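Side-chain contacts in ABC sugar (Ribose) transporter, periplasmic substrate-binding subunit (Rhodobacter sphaeroides, PDB 3L49), which probably binds a sugar in the periplasm and serves as the substrate-binding subunit of an ABC transporter: residues 90-95 with 253-258; 8-13 with 22-27; 70-75 with 94-99. All coordinates share one frame; numbering follows the deposited sequence.

Interaction 1. Residues 90-95 with 253-258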
ATOM      1  N   PHE A  90      -4.994  12.439 -12.019  1.00 32.82           N
ATOM      2  CA  PHE A  90      -5.730  11.464 -11.236  1.00 24.69           C
ATOM      3  C   PHE A  90      -4.690  10.610 -10.546  1.00 26.87           C
ATOM      4  O   PHE A  90      -3.606  10.397 -11.086  1.00 30.32           O
ATOM      5  CB  PHE A  90      -6.604  10.613 -12.155  1.00 19.77           C
ATOM      6  CG  PHE A  90      -7.739  11.373 -12.760  1.00 20.89           C
ATOM      7  CD1 PHE A  90      -8.988  11.369 -12.151  1.00 26.33           C
ATOM      8  CD2 PHE A  90      -7.561  12.121 -13.922  1.00 26.76           C
ATOM      9  CE1 PHE A  90     -10.051  12.084 -12.692  1.00 29.66           C
ATOM     10  CE2 PHE A  90      -8.624  12.840 -14.473  1.00 27.67           C
ATOM     11  CZ  PHE A  90      -9.865  12.822 -13.851  1.00 26.64           C
ATOM     12  N   THR A  91      -4.992  10.139  -9.343  1.00 25.11           N
ATOM     13  CA  THR A  91      -4.066   9.245  -8.658  1.00 29.81           C
ATOM     14  C   THR A  91      -4.709   7.941  -8.234  1.00 28.39           C
ATOM     15  O   THR A  91      -5.921   7.877  -8.015  1.00 27.83           O
ATOM     16  CB  THR A  91      -3.442   9.882  -7.397  1.00 26.66           C
ATOM     17  OG1 THR A  91      -4.489  10.335  -6.531  1.00 27.07           O
ATOM     18  CG2 THR A  91      -2.512  11.049  -7.750  1.00 21.85           C
ATOM     19  N   VAL A  92      -3.888   6.897  -8.143  1.00 28.71           N
ATOM     20  CA  VAL A  92      -4.257   5.744  -7.342  1.00 27.81           C
ATOM     21  C   VAL A  92      -3.350   5.692  -6.118  1.00 31.95           C
ATOM     22  O   VAL A  92      -2.121   5.749  -6.234  1.00 29.94           O
ATOM     23  CB  VAL A  92      -4.419   4.390  -8.151  1.00 31.53           C
ATOM     24  CG1 VAL A  92      -4.436   4.627  -9.649  1.00 32.84           C
ATOM     25  CG2 VAL A  92      -3.404   3.332  -7.777  1.00 17.28           C
ATOM     26  N   ASP A  93      -3.995   5.688  -4.950  1.00 23.93           N
ATOM     27  CA  ASP A  93      -3.363   5.713  -3.617  1.00 25.87           C
ATOM     28  C   ASP A  93      -2.677   7.014  -3.196  1.00 31.36           C
ATOM     29  O   ASP A  93      -2.607   7.315  -2.002  1.00 39.18           O
ATOM     30  CB  ASP A  93      -2.439   4.508  -3.393  1.00 20.97           C
ATOM     31  CG  ASP A  93      -3.199   3.254  -3.010  1.00 35.80           C
ATOM     32  OD1 ASP A  93      -4.445   3.240  -3.103  1.00 45.57           O
ATOM     33  OD2 ASP A  93      -2.547   2.275  -2.598  1.00 43.91           O
ATOM     34  N   THR A  94      -2.174   7.783  -4.156  1.00 36.13           N
ATOM     35  CA  THR A  94      -1.408   8.981  -3.829  1.00 34.68           C
ATOM     36  C   THR A  94      -2.345  10.131  -3.463  1.00 35.72           C
ATOM     37  O   THR A  94      -2.831  10.861  -4.329  1.00 44.16           O
ATOM     38  CB  THR A  94      -0.435   9.366  -4.970  1.00 34.95           C
ATOM     39  OG1 THR A  94       0.290   8.201  -5.386  1.00 38.04           O
ATOM     40  CG2 THR A  94       0.569  10.438  -4.509  1.00 34.83           C
ATOM     41  N   ALA A  95      -2.609  10.275  -2.170  1.00 35.34           N
ATOM     42  CA  ALA A  95      -3.491  11.335  -1.692  1.00 32.13           C
ATOM     43  C   ALA A  95      -2.805  12.690  -1.803  1.00 36.79           C
ATOM     44  O   ALA A  95      -1.913  13.014  -1.012  1.00 40.97           O
ATOM     45  CB  ALA A  95      -3.928  11.065  -0.260  1.00 35.22           C
ATOM     46  N   LYS A 253      -9.140  -0.065 -12.337  1.00 28.67           N
ATOM     47  CA  LYS A 253     -10.326   0.037 -13.190  1.00 25.56           C
ATOM     48  C   LYS A 253     -11.138   1.291 -12.899  1.00 33.91           C
ATOM     49  O   LYS A 253     -11.561   1.982 -13.823  1.00 32.99           O
ATOM     50  CB  LYS A 253     -11.222  -1.173 -12.981  1.00 27.34           C
ATOM     51  CG  LYS A 253     -11.860  -1.672 -14.247  1.00 29.51           C
ATOM     52  CD  LYS A 253     -13.042  -2.574 -13.967  1.00 49.82           C
ATOM     53  CE  LYS A 253     -13.274  -3.528 -15.134  1.00 58.56           C
ATOM     54  NZ  LYS A 253     -14.668  -3.457 -15.644  1.00 41.06           N
ATOM     55  N   LEU A 254     -11.331   1.579 -11.611  1.00 28.52           N
ATOM     56  CA  LEU A 254     -12.186   2.683 -11.163  1.00 27.26           C
ATOM     57  C   LEU A 254     -11.563   4.051 -11.417  1.00 28.39           C
ATOM     58  O   LEU A 254     -12.274   5.017 -11.705  1.00 32.17           O
ATOM     59  CB  LEU A 254     -12.509   2.536  -9.672  1.00 25.33           C
ATOM     60  CG  LEU A 254     -13.527   1.498  -9.195  1.00 32.65           C
ATOM     61  CD1 LEU A 254     -13.332   1.215  -7.707  1.00 31.91           C
ATOM     62  CD2 LEU A 254     -14.953   1.957  -9.491  1.00 42.39           C
ATOM     63  N   ALA A 255     -10.236   4.115 -11.289  1.00 25.19           N
ATOM     64  CA  ALA A 255      -9.459   5.316 -11.569  1.00 21.66           C
ATOM     65  C   ALA A 255      -9.601   5.768 -13.022  1.00 25.08           C
ATOM     66  O   ALA A 255      -9.718   6.960 -13.289  1.00 28.96           O
ATOM     67  CB  ALA A 255      -7.992   5.092 -11.214  1.00 17.26           C
ATOM     68  N   VAL A 256      -9.612   4.808 -13.947  1.00 26.32           N
ATOM     69  CA  VAL A 256      -9.742   5.093 -15.377  1.00 23.33           C
ATOM     70  C   VAL A 256     -11.145   5.613 -15.711  1.00 24.92           C
ATOM     71  O   VAL A 256     -11.303   6.480 -16.573  1.00 29.30           O
ATOM     72  CB  VAL A 256      -9.337   3.866 -16.249  1.00 21.73           C
ATOM     73  CG1 VAL A 256      -9.539   4.140 -17.736  1.00 18.41           C
ATOM     74  CG2 VAL A 256      -7.889   3.515 -16.001  1.00 16.05           C
ATOM     75  N   GLN A 257     -12.168   5.118 -15.025  1.00 26.58           N
ATOM     76  CA  GLN A 257     -13.497   5.665 -15.291  1.00 31.25           C
ATOM     77  C   GLN A 257     -13.768   6.983 -14.582  1.00 24.29           C
ATOM     78  O   GLN A 257     -14.674   7.695 -14.966  1.00 32.44           O
ATOM     79  CB  GLN A 257     -14.632   4.659 -15.116  1.00 28.31           C
ATOM     80  CG  GLN A 257     -14.350   3.500 -14.229  1.00 36.27           C
ATOM     81  CD  GLN A 257     -14.970   2.228 -14.764  1.00 45.62           C
ATOM     82  OE1 GLN A 257     -15.687   1.538 -14.050  1.00 50.10           O
ATOM     83  NE2 GLN A 257     -14.702   1.916 -16.029  1.00 45.87           N
ATOM     84  N   ASN A 258     -12.968   7.315 -13.576  1.00 31.19           N
ATOM     85  CA  ASN A 258     -12.929   8.685 -13.078  1.00 25.22           C
ATOM     86  C   ASN A 258     -12.336   9.627 -14.122  1.00 28.40           C
ATOM     87  O   ASN A 258     -12.845  10.730 -14.326  1.00 25.14           O
ATOM     88  CB  ASN A 258     -12.159   8.775 -11.766  1.00 30.67           C
ATOM     89  CG  ASN A 258     -12.999   8.363 -10.577  1.00 36.36           C
ATOM     90  OD1 ASN A 258     -14.187   8.686 -10.502  1.00 38.63           O
ATOM     91  ND2 ASN A 258     -12.390   7.641  -9.642  1.00 16.37           N
TER
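F90 and V92, alternate residues of strand 89-92, send their side chains onto A255 and N258 of helix 248-263. The strand belongs to the parallel sheet of one lobe of a type I periplasmic binding protein, and the helix is one of those that flank such a sheet. The tighter part lies at F90: its CE1 comes to 3.5 Å from the main-chain O of N258, while CZ stays close to the same carbonyl. The approach is oblique to the ring, and CE1 also sits 4.0 Å from CB of N258. With CG beside the backbone N (chi1 -69°), the phenyl group swings out to meet the helix backbone. Although the planes of the ring and the N258 amide differ by only 5°, the two groups are not stacked, because the amide turns away from the strand. There ND2 is hydrogen-bonded to the hydroxyls of T103 and T272, which explains a polar residue in a buried place: CB and the backbone serve the ring, and the amide ties the helix to strands 101-105 and 271-280. The V92 end is lighter, a single methyl-to-methyl touch on A255. Alanine suits this turn because its small side chain lets the strand and helix approach to 6.7 Å between the CA atoms of V92 and A255, and V92 packs further against Q27 and I66. K253 and Q257 form a partly solvent-exposed part of the helix and do not meet the strand. At the lighter end, V92 CG1 rests 3.9 Å from A255 CB.

Interaction 2. Residues 8-13 with 22-27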
ATOM      1  N   ILE A   8      -4.123   8.475 -22.521  1.00 31.80           N
ATOM      2  CA  ILE A   8      -3.954   8.589 -21.076  1.00 26.57           C
ATOM      3  C   ILE A   8      -2.590   8.057 -20.680  1.00 26.79           C
ATOM      4  O   ILE A   8      -2.259   6.908 -20.965  1.00 26.65           O
ATOM      5  CB  ILE A   8      -5.056   7.808 -20.282  1.00 32.14           C
ATOM      6  CG1 ILE A   8      -6.472   8.074 -20.830  1.00 18.19           C
ATOM      7  CG2 ILE A   8      -4.949   8.064 -18.762  1.00 11.85           C
ATOM      8  CD1 ILE A   8      -6.939   9.525 -20.825  1.00 32.28           C
ATOM      9  N   GLY A   9      -1.797   8.901 -20.033  1.00 24.68           N
ATOM     10  CA  GLY A   9      -0.531   8.472 -19.463  1.00 25.93           C
ATOM     11  C   GLY A   9      -0.692   7.858 -18.082  1.00 26.21           C
ATOM     12  O   GLY A   9      -1.505   8.316 -17.282  1.00 30.12           O
ATOM     13  N   ILE A  10       0.079   6.808 -17.819  1.00 29.56           N
ATOM     14  CA  ILE A  10       0.170   6.180 -16.496  1.00 30.85           C
ATOM     15  C   ILE A  10       1.608   6.284 -16.001  1.00 28.45           C
ATOM     16  O   ILE A  10       2.535   5.882 -16.707  1.00 28.56           O
ATOM     17  CB  ILE A  10      -0.208   4.673 -16.545  1.00 36.45           C
ATOM     18  CG1 ILE A  10      -1.639   4.473 -17.043  1.00 26.85           C
ATOM     19  CG2 ILE A  10      -0.006   3.995 -15.176  1.00 29.88           C
ATOM     20  CD1 ILE A  10      -1.838   3.106 -17.636  1.00 44.46           C
ATOM     21  N   THR A  11       1.794   6.828 -14.802  1.00 30.90           N
ATOM     22  CA  THR A  11       3.111   6.835 -14.158  1.00 34.86           C
ATOM     23  C   THR A  11       3.082   6.153 -12.775  1.00 30.96           C
ATOM     24  O   THR A  11       2.563   6.696 -11.813  1.00 35.49           O
ATOM     25  CB  THR A  11       3.788   8.265 -14.135  1.00 32.05           C
ATOM     26  OG1 THR A  11       4.931   8.255 -13.271  1.00 44.47           O
ATOM     27  CG2 THR A  11       2.832   9.359 -13.666  1.00 35.24           C
ATOM     28  N   ALA A  12       3.631   4.944 -12.708  1.00 29.82           N
ATOM     29  CA  ALA A  12       3.697   4.167 -11.476  1.00 25.14           C
ATOM     30  C   ALA A  12       5.135   4.065 -11.006  1.00 27.91           C
ATOM     31  O   ALA A  12       6.054   4.054 -11.824  1.00 32.36           O
ATOM     32  CB  ALA A  12       3.152   2.786 -11.720  1.00 27.85           C
ATOM     33  N   ILE A  13       5.350   3.961  -9.699  1.00 24.83           N
ATOM     34  CA  ILE A  13       6.726   3.819  -9.217  1.00 34.09           C
ATOM     35  C   ILE A  13       7.268   2.387  -9.384  1.00 34.35           C
ATOM     36  O   ILE A  13       8.472   2.178  -9.402  1.00 35.63           O
ATOM     37  CB  ILE A  13       6.938   4.379  -7.778  1.00 32.06           C
ATOM     38  CG1 ILE A  13       8.442   4.600  -7.515  1.00 40.79           C
ATOM     39  CG2 ILE A  13       6.252   3.493  -6.732  1.00 22.70           C
ATOM     40  CD1 ILE A  13       8.785   5.457  -6.314  1.00 46.16           C
ATOM     41  N   LYS A  22      -1.014  -5.647 -10.378  1.00 29.26           N
ATOM     42  CA  LYS A  22      -2.472  -5.721 -10.567  1.00 31.80           C
ATOM     43  C   LYS A  22      -3.134  -4.369 -10.861  1.00 28.49           C
ATOM     44  O   LYS A  22      -3.988  -4.290 -11.741  1.00 14.86           O
ATOM     45  CB  LYS A  22      -3.155  -6.384  -9.363  1.00 35.82           C
ATOM     46  CG  LYS A  22      -3.635  -7.818  -9.585  1.00 45.42           C
ATOM     47  CD  LYS A  22      -2.497  -8.831  -9.670  1.00 66.10           C
ATOM     48  CE  LYS A  22      -2.943 -10.217  -9.209  1.00 70.31           C
ATOM     49  NZ  LYS A  22      -3.202 -10.264  -7.735  1.00 55.33           N
ATOM     50  N   ALA A  23      -2.735  -3.323 -10.134  1.00 21.49           N
ATOM     51  CA  ALA A  23      -3.305  -1.992 -10.320  1.00 20.74           C
ATOM     52  C   ALA A  23      -2.908  -1.385 -11.672  1.00 27.35           C
ATOM     53  O   ALA A  23      -3.733  -0.785 -12.377  1.00 22.95           O
ATOM     54  CB  ALA A  23      -2.874  -1.082  -9.179  1.00 23.29           C
ATOM     55  N   TYR A  24      -1.632  -1.564 -12.015  1.00 32.73           N
ATOM     56  CA  TYR A  24      -1.020  -1.052 -13.238  1.00 26.11           C
ATOM     57  C   TYR A  24      -1.637  -1.692 -14.478  1.00 24.51           C
ATOM     58  O   TYR A  24      -1.977  -0.997 -15.437  1.00 26.19           O
ATOM     59  CB  TYR A  24       0.476  -1.336 -13.172  1.00 30.59           C
ATOM     60  CG  TYR A  24       1.344  -0.729 -14.249  1.00 30.68           C
ATOM     61  CD1 TYR A  24       1.814  -1.503 -15.306  1.00 35.43           C
ATOM     62  CD2 TYR A  24       1.738   0.609 -14.185  1.00 40.28           C
ATOM     63  CE1 TYR A  24       2.637  -0.960 -16.282  1.00 38.43           C
ATOM     64  CE2 TYR A  24       2.561   1.164 -15.160  1.00 32.12           C
ATOM     65  CZ  TYR A  24       3.005   0.368 -16.203  1.00 34.28           C
ATOM     66  OH  TYR A  24       3.821   0.891 -17.171  1.00 50.14           O
ATOM     67  N   GLN A  25      -1.801  -3.011 -14.429  1.00 24.54           N
ATOM     68  CA  GLN A  25      -2.373  -3.795 -15.522  1.00 33.76           C
ATOM     69  C   GLN A  25      -3.843  -3.458 -15.742  1.00 37.42           C
ATOM     70  O   GLN A  25      -4.310  -3.427 -16.883  1.00 24.88           O
ATOM     71  CB  GLN A  25      -2.278  -5.276 -15.189  1.00 40.78           C
ATOM     72  CG  GLN A  25      -1.750  -6.146 -16.289  1.00 52.24           C
ATOM     73  CD  GLN A  25      -0.337  -6.604 -16.010  1.00 64.71           C
ATOM     74  OE1 GLN A  25      -0.119  -7.670 -15.425  1.00 55.60           O
ATOM     75  NE2 GLN A  25       0.637  -5.793 -16.410  1.00 79.90           N
ATOM     76  N   ALA A  26      -4.560  -3.224 -14.636  1.00 39.53           N
ATOM     77  CA  ALA A  26      -5.993  -2.901 -14.651  1.00 33.78           C
ATOM     78  C   ALA A  26      -6.271  -1.556 -15.315  1.00 32.00           C
ATOM     79  O   ALA A  26      -7.272  -1.406 -16.025  1.00 26.84           O
ATOM     80  CB  ALA A  26      -6.551  -2.913 -13.244  1.00 25.49           C
ATOM     81  N   GLN A  27      -5.383  -0.592 -15.063  1.00 22.61           N
ATOM     82  CA  GLN A  27      -5.429   0.712 -15.708  1.00 19.98           C
ATOM     83  C   GLN A  27      -5.267   0.606 -17.220  1.00 23.83           C
ATOM     84  O   GLN A  27      -6.090   1.142 -17.964  1.00 27.62           O
ATOM     85  CB  GLN A  27      -4.361   1.646 -15.133  1.00 17.37           C
ATOM     86  CG  GLN A  27      -4.726   2.245 -13.798  1.00 22.08           C
ATOM     87  CD  GLN A  27      -3.518   2.779 -13.066  1.00 19.82           C
ATOM     88  OE1 GLN A  27      -3.068   3.885 -13.323  1.00 30.07           O
ATOM     89  NE2 GLN A  27      -2.983   1.988 -12.152  1.00 29.78           N
TER
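The ring of Y24 is approached obliquely by A12 and I10: A12 CB is 3.6 Å from Y24 CD2, and I10 CG2 is 3.8 Å from Y24 CE2. The second flat group, the Q27 amide, brings its OE1 to 3.6 Å from I10 CG2. Both belong to the first beta-alpha-beta unit of the lobe, in which helix 18-33 runs back alongside strand 7-12, the short segments antiparallel at 176°. Y24 reaches the strand because its CG lies anti to the backbone N (chi1 -172°), and alanine at A12 is small enough to accept the ring. Branched I10 spreads over two partners, CG2 touching both Y24 and Q27 and CD1 touching Q27 CB. Q27 suits this buried site because its NE2 donates to A23 O one turn back and to Q68 OE1 of strand 64-68, fixing the amide's rotation, although Q27 OE1 is buried with no polar partner in the model. A leucine in place of Q27 would probably leave Q68 OE1 without this donor and lose the side-chain tie to A23 O. That carbonyl is gripped from opposite faces of its plane, by Q27 N and by Q27 NE2 at 2.9 Å.

Interaction 3. Residues 70-75 with 94-99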
ATOM      1  N   GLY A  70       4.371   5.896  -4.732  1.00 38.24           N
ATOM      2  CA  GLY A  70       5.609   6.656  -4.675  1.00 42.34           C
ATOM      3  C   GLY A  70       5.634   7.681  -3.562  1.00 47.82           C
ATOM      4  O   GLY A  70       4.646   7.862  -2.843  1.00 46.84           O
ATOM      5  N   ASN A  71       6.775   8.351  -3.428  1.00 53.65           N
ATOM      6  CA  ASN A  71       6.976   9.366  -2.401  1.00 54.82           C
ATOM      7  C   ASN A  71       6.417  10.709  -2.828  1.00 51.46           C
ATOM      8  O   ASN A  71       6.807  11.248  -3.867  1.00 40.15           O
ATOM      9  CB  ASN A  71       8.460   9.499  -2.069  1.00 56.13           C
ATOM     10  CG  ASN A  71       8.919   8.512  -1.011  1.00 61.27           C
ATOM     11  OD1 ASN A  71       9.745   8.855  -0.171  1.00 74.15           O
ATOM     12  ND2 ASN A  71       8.388   7.289  -1.039  1.00 45.57           N
ATOM     13  N   LEU A  72       5.505  11.233  -2.008  1.00 57.15           N
ATOM     14  CA  LEU A  72       4.791  12.483  -2.283  1.00 55.76           C
ATOM     15  C   LEU A  72       5.728  13.692  -2.304  1.00 50.25           C
ATOM     16  O   LEU A  72       5.628  14.542  -3.192  1.00 45.32           O
ATOM     17  CB  LEU A  72       3.688  12.713  -1.235  1.00 52.41           C
ATOM     18  CG  LEU A  72       2.299  13.255  -1.617  1.00 53.66           C
ATOM     19  CD1 LEU A  72       1.813  14.236  -0.553  1.00 52.71           C
ATOM     20  CD2 LEU A  72       2.241  13.905  -3.000  1.00 58.69           C
ATOM     21  N   ASP A  73       6.632  13.750  -1.326  1.00 51.73           N
ATOM     22  CA  ASP A  73       7.555  14.876  -1.163  1.00 51.48           C
ATOM     23  C   ASP A  73       8.450  15.075  -2.381  1.00 47.36           C
ATOM     24  O   ASP A  73       8.714  16.211  -2.775  1.00 51.15           O
ATOM     25  CB  ASP A  73       8.384  14.738   0.128  1.00 57.05           C
ATOM     26  CG  ASP A  73       9.211  13.450   0.180  1.00 72.55           C
ATOM     27  OD1 ASP A  73       8.815  12.431  -0.435  1.00 70.29           O
ATOM     28  OD2 ASP A  73      10.266  13.462   0.855  1.00 81.91           O
ATOM     29  N   VAL A  74       8.881  13.965  -2.982  1.00 37.89           N
ATOM     30  CA  VAL A  74       9.674  13.991  -4.204  1.00 39.89           C
ATOM     31  C   VAL A  74       8.808  14.435  -5.389  1.00 39.62           C
ATOM     32  O   VAL A  74       9.223  15.275  -6.198  1.00 38.95           O
ATOM     33  CB  VAL A  74      10.326  12.607  -4.500  1.00 42.13           C
ATOM     34  CG1 VAL A  74      11.321  12.712  -5.657  1.00 40.53           C
ATOM     35  CG2 VAL A  74      11.026  12.055  -3.259  1.00 35.06           C
ATOM     36  N   LEU A  75       7.600  13.881  -5.463  1.00 38.80           N
ATOM     37  CA  LEU A  75       6.691  14.113  -6.584  1.00 36.24           C
ATOM     38  C   LEU A  75       6.074  15.508  -6.641  1.00 34.08           C
ATOM     39  O   LEU A  75       5.879  16.037  -7.736  1.00 39.58           O
ATOM     40  CB  LEU A  75       5.586  13.048  -6.599  1.00 42.72           C
ATOM     41  CG  LEU A  75       5.699  11.786  -7.470  1.00 40.32           C
ATOM     42  CD1 LEU A  75       7.118  11.469  -7.960  1.00 50.12           C
ATOM     43  CD2 LEU A  75       5.100  10.605  -6.719  1.00 45.87           C
ATOM     44  N   THR A  94      -2.174   7.783  -4.156  1.00 36.13           N
ATOM     45  CA  THR A  94      -1.408   8.981  -3.829  1.00 34.68           C
ATOM     46  C   THR A  94      -2.345  10.131  -3.463  1.00 35.72           C
ATOM     47  O   THR A  94      -2.831  10.861  -4.329  1.00 44.16           O
ATOM     48  CB  THR A  94      -0.435   9.366  -4.970  1.00 34.95           C
ATOM     49  OG1 THR A  94       0.290   8.201  -5.386  1.00 38.04           O
ATOM     50  CG2 THR A  94       0.569  10.438  -4.509  1.00 34.83           C
ATOM     51  N   ALA A  95      -2.609  10.275  -2.170  1.00 35.34           N
ATOM     52  CA  ALA A  95      -3.491  11.335  -1.692  1.00 32.13           C
ATOM     53  C   ALA A  95      -2.805  12.690  -1.803  1.00 36.79           C
ATOM     54  O   ALA A  95      -1.913  13.014  -1.012  1.00 40.97           O
ATOM     55  CB  ALA A  95      -3.928  11.065  -0.260  1.00 35.22           C
ATOM     56  N   THR A  96      -3.213  13.466  -2.806  1.00 39.32           N
ATOM     57  CA  THR A  96      -2.669  14.811  -3.014  1.00 40.03           C
ATOM     58  C   THR A  96      -3.732  15.808  -3.490  1.00 34.98           C
ATOM     59  O   THR A  96      -4.599  15.447  -4.285  1.00 40.05           O
ATOM     60  CB  THR A  96      -1.402  14.818  -3.955  1.00 39.15           C
ATOM     61  OG1 THR A  96      -0.832  16.135  -3.995  1.00 41.01           O
ATOM     62  CG2 THR A  96      -1.717  14.338  -5.394  1.00 13.25           C
ATOM     63  N   PRO A  97      -3.685  17.057  -2.974  1.00 32.30           N
ATOM     64  CA  PRO A  97      -4.476  18.183  -3.488  1.00 32.25           C
ATOM     65  C   PRO A  97      -4.274  18.488  -4.986  1.00 30.59           C
ATOM     66  O   PRO A  97      -5.145  19.092  -5.608  1.00 28.34           O
ATOM     67  CB  PRO A  97      -3.980  19.366  -2.654  1.00 32.16           C
ATOM     68  CG  PRO A  97      -3.467  18.757  -1.404  1.00 34.13           C
ATOM     69  CD  PRO A  97      -2.888  17.448  -1.792  1.00 27.28           C
ATOM     70  N   HIS A  98      -3.139  18.073  -5.550  1.00 27.70           N
ATOM     71  CA  HIS A  98      -2.833  18.282  -6.964  1.00 22.23           C
ATOM     72  C   HIS A  98      -3.773  17.483  -7.889  1.00 29.42           C
ATOM     73  O   HIS A  98      -3.899  17.799  -9.068  1.00 21.77           O
ATOM     74  CB  HIS A  98      -1.380  17.896  -7.260  1.00 27.51           C
ATOM     75  CG  HIS A  98      -0.356  18.790  -6.624  1.00 28.93           C
ATOM     76  ND1 HIS A  98      -0.140  20.091  -7.034  1.00 27.87           N
ATOM     77  CD2 HIS A  98       0.537  18.555  -5.632  1.00 28.42           C
ATOM     78  CE1 HIS A  98       0.828  20.623  -6.305  1.00 33.85           C
ATOM     79  NE2 HIS A  98       1.256  19.712  -5.450  1.00 27.43           N
ATOM     80  N   ALA A  99      -4.433  16.464  -7.339  1.00 28.80           N
ATOM     81  CA  ALA A  99      -5.303  15.568  -8.105  1.00 32.78           C
ATOM     82  C   ALA A  99      -6.786  15.958  -8.086  1.00 31.77           C
ATOM     83  O   ALA A  99      -7.313  16.396  -7.065  1.00 28.68           O
ATOM     84  CB  ALA A  99      -5.135  14.135  -7.607  1.00 32.58           C
TER
HETATM   85  O   HOH W   1       1.804   7.479  -2.908  1.00 19.50           O
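The hydroxyl of T94 is held by two groups: a water that donates to OG1 from 3.0 Å, and the carboxylate of E67. The same water gives its other hydrogen to G70 O at 2.9 Å, so it bridges the loop after strand 89-92 and the loop that leads into helix 72-84. Threonine suits the position because its two branches part company: with OG1 beside the backbone N (chi1 -48°), CG2 faces L72, 4.1 Å from CD2. L72, in the first turn of the helix, spreads its two methyls over the loop, CD1 lying 3.9 Å from A95 O and CD2 an equal 3.9 Å from T96 CB. T96 opens a type I turn closed by A99 N to T96 O, and its OG1 also takes a weak bond from H98 N, an ST turn. Glycine is called for at G70, since at phi 98° a side chain would strike the preceding carbonyl and crowd L75 CD2. L72 and A95 also touch P138 of helix 138-152, on the other lobe. With leucine methyls on one side, mostly backbone and threonine on the other, and a water as the polar link, the join rests on shape and a mediated bond rather than direct polar pairing.

From the N terminus, interaction 2 closes first, a short loop of eight residues that folds helix 18-33 back on strand 7-12. Interaction 3 follows, closing the 18-residue stretch that carries most of helix 72-84 and strand 89-92. Interaction 1 starts where interaction 3 ends, sharing T94 and A95, and spans 157 residues, through the other lobe and back, to bring helix 248-263 onto the same sheet. Interactions 1 and 3 overlap, and interaction 2 lies in series before both. In space, 1 and 2 adjoin: V256 CG2 lies 3.6 Å from Q27 O where helices 248-263 and 18-33 pack together, and V92 CG1 also touches Q27; 3 lies about 13 Å from 1, centre to centre.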